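Phenazine biosynthesis protein, PhzF family (Bacillus anthracis, PDB 3EDN) belongs to the PhzF family with a diaminopimelate epimerase-like fold and is probably an enzyme of small-molecule biosynthesis, although its own substrate is not established. Local coordinates at residues R62-P66 / G67-D71; H75-V78 / G79-A83; L172-C175 / E176-P180; K246-D249 / H250-L254. All blocks are in the same frame, centred on the assembly; numbering follows the deposited sequence.

Interaction 1 of 4, residues R62-P66 / G67-D71. With SO4 (sulfate ion), chain O.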
loop_
_atom_site.group_PDB
_atom_site.type_symbol
_atom_site.label_atom_id
_atom_site.label_comp_id
_atom_site.label_asym_id
_atom_site.label_seq_id
_atom_site.Cartn_x
_atom_site.Cartn_y
_atom_site.Cartn_z
ATOM N N ARG A 62 -9.983 -0.189 -1.243
ATOM C CA ARG A 62 -9.293 0.859 -1.989
ATOM C C ARG A 62 -9.755 0.791 -3.437
ATOM O O ARG A 62 -10.068 -0.300 -3.952
ATOM C CB ARG A 62 -7.772 0.734 -1.852
ATOM C CG ARG A 62 -7.287 1.044 -0.429
ATOM C CD ARG A 62 -5.782 0.829 -0.260
ATOM N NE ARG A 62 -5.000 1.923 -0.800
ATOM C CZ ARG A 62 -3.709 2.126 -0.552
ATOM N NH1 ARG A 62 -3.027 1.294 0.252
ATOM N NH2 ARG A 62 -3.107 3.181 -1.090
ATOM N N TYR A 63 -9.785 1.952 -4.087
ATOM C CA TYR A 63 -10.369 2.104 -5.425
ATOM C C TYR A 63 -9.326 2.722 -6.354
ATOM O O TYR A 63 -8.758 3.757 -6.011
ATOM C CB TYR A 63 -11.549 3.063 -5.351
ATOM C CG TYR A 63 -12.594 2.757 -4.281
ATOM C CD1 TYR A 63 -13.639 1.846 -4.520
ATOM C CD2 TYR A 63 -12.589 3.435 -3.061
ATOM C CE1 TYR A 63 -14.603 1.609 -3.563
ATOM C CE2 TYR A 63 -13.557 3.184 -2.088
ATOM C CZ TYR A 63 -14.567 2.288 -2.347
ATOM O OH TYR A 63 -15.543 2.042 -1.398
ATOM N N PHE A 64 -9.057 2.099 -7.500
ATOM C CA PHE A 64 -8.058 2.642 -8.425
ATOM C C PHE A 64 -8.579 2.720 -9.846
ATOM O O PHE A 64 -9.211 1.785 -10.324
ATOM C CB PHE A 64 -6.811 1.750 -8.464
ATOM C CG PHE A 64 -5.978 1.799 -7.229
ATOM C CD1 PHE A 64 -4.838 2.593 -7.187
ATOM C CD2 PHE A 64 -6.315 1.035 -6.114
ATOM C CE1 PHE A 64 -4.040 2.646 -6.051
ATOM C CE2 PHE A 64 -5.524 1.075 -4.986
ATOM C CZ PHE A 64 -4.381 1.887 -4.952
ATOM N N THR A 65 -8.321 3.839 -10.515
ATOM C CA THR A 65 -8.442 3.899 -11.958
ATOM C C THR A 65 -7.130 3.350 -12.536
ATOM O O THR A 65 -6.195 3.037 -11.791
ATOM C CB THR A 65 -8.642 5.341 -12.418
ATOM O OG1 THR A 65 -7.450 6.081 -12.145
ATOM C CG2 THR A 65 -9.777 5.977 -11.666
ATOM N N PRO A 66 -7.053 3.176 -13.860
ATOM C CA PRO A 66 -5.786 2.748 -14.447
ATOM C C PRO A 66 -4.603 3.643 -14.093
ATOM O O PRO A 66 -3.459 3.193 -14.144
ATOM C CB PRO A 66 -6.074 2.789 -15.952
ATOM C CG PRO A 66 -7.532 2.470 -16.024
ATOM C CD PRO A 66 -8.122 3.242 -14.873
ATOM N N GLY A 67 -4.881 4.883 -13.715
ATOM C CA GLY A 67 -3.797 5.850 -13.459
ATOM C C GLY A 67 -3.619 6.395 -12.051
ATOM O O GLY A 67 -2.547 6.906 -11.723
ATOM N N TYR A 68 -4.634 6.292 -11.199
ATOM C CA TYR A 68 -4.554 6.905 -9.868
ATOM C C TYR A 68 -5.541 6.277 -8.877
ATOM O O TYR A 68 -6.467 5.556 -9.279
ATOM C CB TYR A 68 -4.751 8.431 -9.963
ATOM C CG TYR A 68 -6.108 8.847 -10.483
ATOM C CD1 TYR A 68 -7.191 8.980 -9.621
ATOM C CD2 TYR A 68 -6.317 9.085 -11.837
ATOM C CE1 TYR A 68 -8.433 9.338 -10.088
ATOM C CE2 TYR A 68 -7.572 9.444 -12.320
ATOM C CZ TYR A 68 -8.620 9.582 -11.438
ATOM O OH TYR A 68 -9.867 9.927 -11.884
ATOM N N GLU A 69 -5.347 6.564 -7.592
ATOM C CA GLU A 69 -6.245 6.084 -6.538
ATOM C C GLU A 69 -7.364 7.078 -6.278
ATOM O O GLU A 69 -7.130 8.290 -6.196
ATOM C CB GLU A 69 -5.475 5.822 -5.233
ATOM C CG GLU A 69 -6.336 5.103 -4.193
ATOM C CD GLU A 69 -5.588 4.735 -2.924
ATOM O OE1 GLU A 69 -4.383 5.065 -2.801
ATOM O OE2 GLU A 69 -6.222 4.098 -2.063
HETATM N N MSE A 70 -8.580 6.557 -6.116
HETATM C CA MSE A 70 -9.742 7.392 -5.788
HETATM C C MSE A 70 -10.117 7.169 -4.333
HETATM O O MSE A 70 -10.042 6.045 -3.840
HETATM C CB MSE A 70 -10.967 7.015 -6.638
HETATM C CG MSE A 70 -10.665 6.511 -8.039
HETATM SE SE MSE A 70 -12.332 6.292 -9.044
HETATM C CE MSE A 70 -12.789 8.148 -9.028
ATOM N N ASP A 71 -10.575 8.206 -3.649
ATOM C CA ASP A 71 -11.017 8.014 -2.270
ATOM C C ASP A 71 -12.320 7.211 -2.169
ATOM O O ASP A 71 -12.527 6.467 -1.207
ATOM C CB ASP A 71 -11.211 9.353 -1.558
ATOM C CG ASP A 71 -9.905 9.983 -1.102
ATOM O OD1 ASP A 71 -8.821 9.396 -1.317
ATOM O OD2 ASP A 71 -9.978 11.095 -0.532
HETATM S S SO4 O . -0.723 5.224 0.766
HETATM O O1 SO4 O . 0.092 4.608 1.807
HETATM O O2 SO4 O . -0.721 4.403 -0.437
HETATM O O3 SO4 O . -2.083 5.404 1.260
HETATM O O4 SO4 O . -0.124 6.525 0.464
HETATM O O HOH W 1 -8.960 4.085 -2.255
#

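Interaction 2 of 4, residues H75-V78 / G79-A83. With SO4 (sulfate ion), chain C.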
loop_
_atom_site.group_PDB
_atom_site.type_symbol
_atom_site.label_atom_id
_atom_site.label_comp_id
_atom_site.label_asym_id
_atom_site.label_seq_id
_atom_site.Cartn_x
_atom_site.Cartn_y
_atom_site.Cartn_z
ATOM N N HIS A 75 -20.009 2.946 -7.871
ATOM C CA HIS A 75 -20.314 1.747 -8.649
ATOM C C HIS A 75 -19.375 0.585 -8.301
ATOM O O HIS A 75 -19.783 -0.579 -8.325
ATOM C CB HIS A 75 -20.409 2.012 -10.167
ATOM C CG HIS A 75 -19.093 2.055 -10.879
ATOM N ND1 HIS A 75 -18.317 3.191 -10.939
ATOM C CD2 HIS A 75 -18.444 1.113 -11.611
ATOM C CE1 HIS A 75 -17.236 2.942 -11.660
ATOM N NE2 HIS A 75 -17.287 1.686 -12.070
ATOM N N GLY A 76 -18.133 0.910 -7.947
ATOM C CA GLY A 76 -17.173 -0.123 -7.531
ATOM C C GLY A 76 -17.597 -0.738 -6.210
ATOM O O GLY A 76 -17.475 -1.939 -5.998
ATOM N N THR A 77 -18.132 0.080 -5.320
ATOM C CA THR A 77 -18.660 -0.432 -4.065
ATOM C C THR A 77 -19.871 -1.331 -4.296
ATOM O O THR A 77 -19.961 -2.430 -3.747
ATOM C CB THR A 77 -19.002 0.739 -3.115
ATOM O OG1 THR A 77 -17.798 1.485 -2.856
ATOM C CG2 THR A 77 -19.575 0.235 -1.802
ATOM N N VAL A 78 -20.806 -0.879 -5.116
ATOM C CA VAL A 78 -21.942 -1.721 -5.467
ATOM C C VAL A 78 -21.501 -3.065 -6.064
ATOM O O VAL A 78 -21.927 -4.117 -5.593
ATOM C CB VAL A 78 -22.907 -0.996 -6.426
ATOM C CG1 VAL A 78 -23.899 -1.987 -7.089
ATOM C CG2 VAL A 78 -23.645 0.125 -5.688
ATOM N N GLY A 79 -20.649 -3.031 -7.088
ATOM C CA GLY A 79 -20.217 -4.280 -7.702
ATOM C C GLY A 79 -19.469 -5.177 -6.730
ATOM O O GLY A 79 -19.674 -6.401 -6.691
ATOM N N THR A 80 -18.611 -4.572 -5.922
ATOM C CA THR A 80 -17.741 -5.360 -5.028
ATOM C C THR A 80 -18.525 -5.998 -3.887
ATOM O O THR A 80 -18.380 -7.194 -3.613
ATOM C CB THR A 80 -16.573 -4.525 -4.486
ATOM O OG1 THR A 80 -15.781 -4.050 -5.584
ATOM C CG2 THR A 80 -15.678 -5.343 -3.558
ATOM N N ILE A 81 -19.380 -5.222 -3.227
ATOM C CA ILE A 81 -20.171 -5.807 -2.155
ATOM C C ILE A 81 -21.152 -6.835 -2.721
ATOM O O ILE A 81 -21.369 -7.877 -2.117
ATOM C CB ILE A 81 -20.890 -4.756 -1.307
ATOM C CG1 ILE A 81 -19.889 -3.749 -0.746
ATOM C CG2 ILE A 81 -21.681 -5.430 -0.170
ATOM C CD1 ILE A 81 -18.709 -4.380 -0.032
ATOM N N TYR A 82 -21.760 -6.554 -3.870
ATOM C CA TYR A 82 -22.612 -7.560 -4.496
ATOM C C TYR A 82 -21.834 -8.878 -4.711
ATOM O O TYR A 82 -22.326 -9.975 -4.404
ATOM C CB TYR A 82 -23.132 -7.050 -5.845
ATOM C CG TYR A 82 -24.000 -8.070 -6.533
ATOM C CD1 TYR A 82 -25.383 -8.090 -6.351
ATOM C CD2 TYR A 82 -23.430 -9.052 -7.335
ATOM C CE1 TYR A 82 -26.175 -9.048 -6.963
ATOM C CE2 TYR A 82 -24.222 -10.009 -7.970
ATOM C CZ TYR A 82 -25.584 -10.004 -7.769
ATOM O OH TYR A 82 -26.331 -10.976 -8.395
ATOM N N ALA A 83 -20.635 -8.781 -5.276
ATOM C CA ALA A 83 -19.845 -9.982 -5.529
ATOM C C ALA A 83 -19.497 -10.716 -4.236
ATOM O O ALA A 83 -19.646 -11.942 -4.143
ATOM C CB ALA A 83 -18.591 -9.615 -6.292
HETATM S S SO4 C . -20.353 5.989 -10.092
HETATM O O1 SO4 C . -19.300 5.243 -9.409
HETATM O O2 SO4 C . -21.326 5.157 -10.781
HETATM O O3 SO4 C . -20.965 6.890 -9.165
HETATM O O4 SO4 C . -19.671 6.839 -11.077
#

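Interaction 3 of 4, residues L172-C175 / E176-P180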
loop_
_atom_site.group_PDB
_atom_site.type_symbol
_atom_site.label_atom_id
_atom_site.label_comp_id
_atom_site.label_asym_id
_atom_site.label_seq_id
_atom_site.Cartn_x
_atom_site.Cartn_y
_atom_site.Cartn_z
ATOM N N LEU A 172 -37.029 10.716 -25.729
ATOM C CA LEU A 172 -35.959 9.771 -26.079
ATOM C C LEU A 172 -35.400 9.980 -27.481
ATOM O O LEU A 172 -34.198 9.789 -27.717
ATOM C CB LEU A 172 -36.417 8.327 -25.895
ATOM C CG LEU A 172 -36.761 7.922 -24.473
ATOM C CD1 LEU A 172 -37.410 6.533 -24.476
ATOM C CD2 LEU A 172 -35.531 7.990 -23.536
ATOM N N ASP A 173 -36.264 10.405 -28.403
ATOM C CA ASP A 173 -35.807 10.695 -29.751
ATOM C C ASP A 173 -34.720 11.763 -29.730
ATOM O O ASP A 173 -33.754 11.679 -30.480
ATOM C CB ASP A 173 -36.971 11.121 -30.656
ATOM C CG ASP A 173 -37.843 9.955 -31.064
ATOM O OD1 ASP A 173 -37.422 8.807 -30.827
ATOM O OD2 ASP A 173 -38.945 10.174 -31.612
ATOM N N VAL A 174 -34.869 12.758 -28.855
ATOM C CA VAL A 174 -33.835 13.771 -28.682
ATOM C C VAL A 174 -32.563 13.151 -28.110
ATOM O O VAL A 174 -31.463 13.401 -28.593
ATOM C CB VAL A 174 -34.316 14.929 -27.765
ATOM C CG1 VAL A 174 -33.164 15.837 -27.412
ATOM C CG2 VAL A 174 -35.456 15.715 -28.426
ATOM N N CYS A 175 -32.717 12.314 -27.090
ATOM C CA CYS A 175 -31.543 11.698 -26.483
ATOM C C CYS A 175 -30.744 10.892 -27.497
ATOM O O CYS A 175 -29.510 10.901 -27.449
ATOM C CB CYS A 175 -31.949 10.806 -25.322
ATOM S SG CYS A 175 -32.526 11.723 -23.887
ATOM N N GLU A 176 -31.449 10.215 -28.409
ATOM C CA GLU A 176 -30.815 9.344 -29.419
ATOM C C GLU A 176 -29.937 10.135 -30.390
ATOM O O GLU A 176 -28.964 9.598 -30.935
ATOM C CB GLU A 176 -31.883 8.538 -30.185
ATOM C CG GLU A 176 -32.596 7.479 -29.330
ATOM C CD GLU A 176 -33.768 6.782 -30.026
ATOM O OE1 GLU A 176 -33.908 6.897 -31.264
ATOM O OE2 GLU A 176 -34.556 6.111 -29.323
ATOM N N ARG A 177 -30.276 11.403 -30.611
ATOM C CA ARG A 177 -29.530 12.266 -31.524
ATOM C C ARG A 177 -28.306 12.934 -30.911
ATOM O O ARG A 177 -27.483 13.509 -31.623
ATOM C CB ARG A 177 -30.448 13.364 -32.062
ATOM C CG ARG A 177 -31.518 12.881 -33.030
ATOM C CD ARG A 177 -32.609 13.955 -33.194
ATOM N NE ARG A 177 -32.009 15.276 -33.382
ATOM C CZ ARG A 177 -32.486 16.393 -32.838
ATOM N NH1 ARG A 177 -33.578 16.367 -32.084
ATOM N NH2 ARG A 177 -31.860 17.535 -33.043
HETATM N N MSE A 178 -28.182 12.893 -29.593
HETATM C CA MSE A 178 -27.087 13.611 -28.959
HETATM C C MSE A 178 -25.710 13.156 -29.380
HETATM O O MSE A 178 -25.470 11.967 -29.602
HETATM C CB MSE A 178 -27.183 13.505 -27.458
HETATM C CG MSE A 178 -28.339 14.245 -26.948
HETATM SE SE MSE A 178 -28.590 13.744 -25.101
HETATM C CE MSE A 178 -29.668 15.184 -24.751
ATOM N N LYS A 179 -24.817 14.139 -29.462
ATOM C CA LYS A 179 -23.416 13.925 -29.788
ATOM C C LYS A 179 -22.609 14.929 -28.982
ATOM O O LYS A 179 -22.610 16.112 -29.298
ATOM C CB LYS A 179 -23.176 14.152 -31.281
ATOM C CG LYS A 179 -23.874 13.149 -32.180
ATOM C CD LYS A 179 -23.428 13.295 -33.620
ATOM C CE LYS A 179 -24.069 12.245 -34.509
ATOM N NZ LYS A 179 -23.538 12.324 -35.898
ATOM N N PRO A 180 -21.944 14.473 -27.910
ATOM C CA PRO A 180 -21.216 15.390 -27.046
ATOM C C PRO A 180 -19.963 15.983 -27.692
ATOM O O PRO A 180 -19.151 15.252 -28.281
ATOM C CB PRO A 180 -20.816 14.497 -25.859
ATOM C CG PRO A 180 -20.728 13.141 -26.445
ATOM C CD PRO A 180 -21.868 13.084 -27.424
#

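Interaction 4 of 4, residues K246-D249 / H250-L254. With SO4 (sulfate ion), chain I.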
loop_
_atom_site.group_PDB
_atom_site.type_symbol
_atom_site.label_atom_id
_atom_site.label_comp_id
_atom_site.label_asym_id
_atom_site.label_seq_id
_atom_site.Cartn_x
_atom_site.Cartn_y
_atom_site.Cartn_z
ATOM N N LYS A 246 -43.107 16.747 -6.156
ATOM C CA LYS A 246 -42.704 17.298 -4.861
ATOM C C LYS A 246 -43.555 16.832 -3.696
ATOM O O LYS A 246 -43.165 16.990 -2.536
ATOM C CB LYS A 246 -42.785 18.819 -4.883
ATOM C CG LYS A 246 -41.917 19.489 -5.900
ATOM C CD LYS A 246 -42.058 20.968 -5.700
ATOM C CE LYS A 246 -42.175 21.699 -7.003
ATOM N NZ LYS A 246 -42.434 23.129 -6.699
ATOM N N ASP A 247 -44.727 16.286 -4.003
ATOM C CA ASP A 247 -45.699 15.977 -2.969
ATOM C C ASP A 247 -45.516 14.571 -2.442
ATOM O O ASP A 247 -46.119 13.618 -2.942
ATOM C CB ASP A 247 -47.125 16.158 -3.482
ATOM C CG ASP A 247 -48.154 16.048 -2.375
ATOM O OD1 ASP A 247 -47.752 16.010 -1.190
ATOM O OD2 ASP A 247 -49.360 15.997 -2.691
ATOM N N PHE A 248 -44.683 14.447 -1.421
ATOM C CA PHE A 248 -44.512 13.179 -0.759
ATOM C C PHE A 248 -44.315 13.390 0.727
ATOM O O PHE A 248 -43.894 14.464 1.181
ATOM C CB PHE A 248 -43.359 12.373 -1.385
ATOM C CG PHE A 248 -41.985 12.898 -1.069
ATOM C CD1 PHE A 248 -41.198 12.268 -0.129
ATOM C CD2 PHE A 248 -41.462 13.992 -1.754
ATOM C CE1 PHE A 248 -39.923 12.724 0.151
ATOM C CE2 PHE A 248 -40.194 14.457 -1.478
ATOM C CZ PHE A 248 -39.419 13.825 -0.529
ATOM N N ASP A 249 -44.669 12.372 1.490
ATOM C CA ASP A 249 -44.440 12.400 2.908
ATOM C C ASP A 249 -43.307 11.452 3.256
ATOM O O ASP A 249 -43.335 10.256 2.894
ATOM C CB ASP A 249 -45.718 12.034 3.666
ATOM C CG ASP A 249 -46.877 12.954 3.319
ATOM O OD1 ASP A 249 -46.661 14.182 3.227
ATOM O OD2 ASP A 249 -48.005 12.448 3.139
ATOM N N HIS A 250 -42.299 12.027 3.910
ATOM C CA HIS A 250 -41.204 11.301 4.541
ATOM C C HIS A 250 -40.214 10.655 3.562
ATOM O O HIS A 250 -39.016 10.897 3.642
ATOM C CB HIS A 250 -41.752 10.280 5.556
ATOM C CG HIS A 250 -40.704 9.393 6.158
ATOM N ND1 HIS A 250 -40.915 8.051 6.390
ATOM C CD2 HIS A 250 -39.440 9.652 6.571
ATOM C CE1 HIS A 250 -39.826 7.521 6.921
ATOM N NE2 HIS A 250 -38.917 8.471 7.041
ATOM N N GLU A 251 -40.715 9.849 2.639
ATOM C CA GLU A 251 -39.821 9.005 1.850
ATOM C C GLU A 251 -40.448 8.707 0.509
ATOM O O GLU A 251 -41.639 8.438 0.404
ATOM C CB GLU A 251 -39.553 7.678 2.592
ATOM C CG GLU A 251 -40.845 6.918 3.000
ATOM C CD GLU A 251 -40.614 5.678 3.860
ATOM O OE1 GLU A 251 -39.491 5.466 4.361
ATOM O OE2 GLU A 251 -41.587 4.910 4.042
HETATM N N MSE A 252 -39.630 8.732 -0.535
HETATM C CA MSE A 252 -40.082 8.298 -1.836
HETATM C C MSE A 252 -38.904 7.632 -2.527
HETATM O O MSE A 252 -37.762 7.822 -2.130
HETATM C CB MSE A 252 -40.577 9.498 -2.628
HETATM C CG MSE A 252 -39.494 10.511 -2.851
HETATM SE SE MSE A 252 -38.668 10.188 -4.562
HETATM C CE MSE A 252 -39.737 11.512 -5.478
ATOM N N GLU A 253 -39.187 6.815 -3.523
ATOM C CA GLU A 253 -38.098 6.267 -4.309
ATOM C C GLU A 253 -38.456 6.276 -5.775
ATOM O O GLU A 253 -39.634 6.303 -6.144
ATOM C CB GLU A 253 -37.706 4.866 -3.837
ATOM C CG GLU A 253 -38.530 3.724 -4.368
ATOM C CD GLU A 253 -38.136 2.414 -3.696
ATOM O OE1 GLU A 253 -37.581 1.528 -4.386
ATOM O OE2 GLU A 253 -38.329 2.297 -2.461
ATOM N N LEU A 254 -37.429 6.289 -6.612
ATOM C CA LEU A 254 -37.636 6.183 -8.036
ATOM C C LEU A 254 -36.486 5.410 -8.644
ATOM O O LEU A 254 -35.439 5.272 -8.024
ATOM C CB LEU A 254 -37.709 7.572 -8.669
ATOM C CG LEU A 254 -36.425 8.407 -8.704
ATOM C CD1 LEU A 254 -36.414 9.310 -9.945
ATOM C CD2 LEU A 254 -36.212 9.201 -7.427
HETATM S S SO4 I . -47.037 10.017 0.374
HETATM O O1 SO4 I . -47.612 8.754 0.823
HETATM O O2 SO4 I . -47.444 10.274 -1.004
HETATM O O3 SO4 I . -47.508 11.105 1.230
HETATM O O4 SO4 I . -45.583 9.947 0.459
#

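Interaction 1 of 4, residues R62-P66 / G67-D71
E69 reaches R62 because its CG stands opposite the backbone N (chi1 -170°) and the chain runs straight on, while R62 bends at chi3 (79°) to turn its guanidinium side-on. R62 NE donates to E69 OE2 (2.8 Å) from above the carboxylate plane and R62 NH2 to E69 OE1 (2.8 Å) on its syn side, a two-pronged salt bridge. E69 CG passes over the face of the F64 ring, 4.0 Å from its centroid, a CH-pi contact. At the turn, T65 OG1 accepts from G67 N and, at 3.0 Å, from Y68 N, an ST turn; T65 CG2 lies over the face of the Y68 ring. M70 N bonds Y63 O at 2.8 Å, and a water that accepts from Y63 N gives its hydrogens to E69 OE2 and M70 O. R62 NH2 also donates to a sulfate oxygen, and K101 pairs with E69 OE1 and with the same sulfate. R62 NH1 is hydrogen-bonded to E33 OE1 of the second subunit and to a bound succinic acid. Around this hairpin of strands 59-64 and 69-70, helix 33-43 covers F64 with M36, Q37 and A40, and strand 48-52 runs beside strand 59-64.

Interaction 2 of 4, residues H75-V78 / G79-A83
H75 O accepts from G79 N at 2.9 Å, and the same i to i+4 bonding carries I81 N to T77 O and Y82 N to V78 O, a regular alpha-helical run. The carbonyl of G76 is gripped twice by T80: T80 N reaches G76 O at 2.9 Å and the hydroxyl OG1 at 2.7 Å, the two donors coming from opposite faces of the carbonyl plane. T80 can do this because OG1 lies beside its own backbone N (chi1 -60°), folded back toward the preceding turn. T77 and I81 lie side by side and point the same way, with T77 CG2 4.1 Å from I81 CG1; the T77 hydroxyl has C73 O and Y63 as its partners. At the start of the run, H75 chi1 of 82° puts ND1 on the same side as H75 N, and both donate to one sulfate oxygen, O1: H75 N at 2.9 Å and H75 ND1 at 2.7 Å, the latter from the ring edge. G230 N and T231 N bind the same sulfate. Strands 20-25, 95-100 and 117-122 pack against this helix through I24, I98 and M121. A helix wrapped by strands is the hallmark of the diaminopimelate epimerase-like domain, and an anion at its N-terminal end is consistent with the cleft that holds substrate in this fold.

Interaction 3 of 4, residues L172-C175 / E176-P180
The extended M178 chain runs alongside C175, its SE 3.8 Å from C175 CA, and M178 CE comes to 4.4 Å from V174 CG1, a loose apolar patch. R177 crosses V174 obliquely, with R177 NH1 4.2 Å from V174 CG2, while E176 and D173 run side by side on the exposed face. Their carboxylates, planes 67° apart, bring E176 OE1 to 4.0 Å from D173 OD1, a proximity of like charges that might raise the proton affinity of either group. In the backbone, E176 N bonds L172 O at 2.9 Å, one full alpha-helical step, but R177 N bonds V174 O and M178 N bonds C175 O at 3.2 Å, both one residue shorter and both with the donor well above the carbonyl plane; the bond from R177 N to D173 O is weak. The bonding thus changes from i to i+4 to i to i+3, as in a 3-10 turn.

Farther out, partners settle the polar ends. E176 OE2 is bonded to Y205 OH and R177 NH2 makes a salt bridge with D148, which fix the ends of these two chains. C175 O accepts from R214 NH1, and the L172 amide donates to E203. Strands 196-201 and 211-216 underlie the buried side, where L172 and C175 meet C201 and H212. The arrangement is that of a short helix whose last bonds are of the i to i+3, 3-10 kind, laid on the strands of a diaminopimelate epimerase-like fold.

Interaction 4 of 4, residues K246-D249 / H250-L254
E251 N bonds D249 O at 2.7 Å across H250, whose phi of 71° and psi of -54° make this a classic gamma turn leading the chain into strand 251-258; just before, an inverse gamma turn centred on D247 has a weak bond from F248 N to K246 O. The turns bring F248 over the start of the strand. With F248 CG lodged between N and the carbonyl carbon (chi1 73°), the F248 and M252 side chains cross at about a right angle. In the given conformer of the two modelled for M252, M252 CG sits over the centre of the F248 ring, 3.7 Å from the centroid, a CH-pi contact that holds for that copy. The edge of the F248 ring faces E251 N. A241 of helix 230-244 and V272 of strand 266-273 touch both apolar side chains. D249 N donates to sulfate O4 at 2.8 Å, whereas the very short approach of D249 OD2 to the same sulfate is doubtful. The chemistry of F248 is therefore mixed: its ring offers an apolar face to M252 CG and takes K274 as a cation-pi partner, while F248 O is hydrogen-bonded to K274 NZ, so one lysine engages both ring and backbone.

Interactions 1 and 2 are the pair that touch: centres 15 Å apart, they are joined by a probable hydrogen bond of 2.7 Å between Y63 OH and T77 OG1, which ties the hairpin to the helix that follows it. Interaction 2 carries the sulfate shared with G230 and T231 and so probably marks the active-site cleft; interaction 3 lies across the chain's centre from it, nearest atoms about 18 Å away. Interaction 4 comes closest to interaction 2, nearest atoms about 13 Å apart, and then to interaction 3, nearest atoms about 14 Å apart. Interactions 1 and 4 lie on opposite sides of the chain's centre, their own centres 35 Å apart.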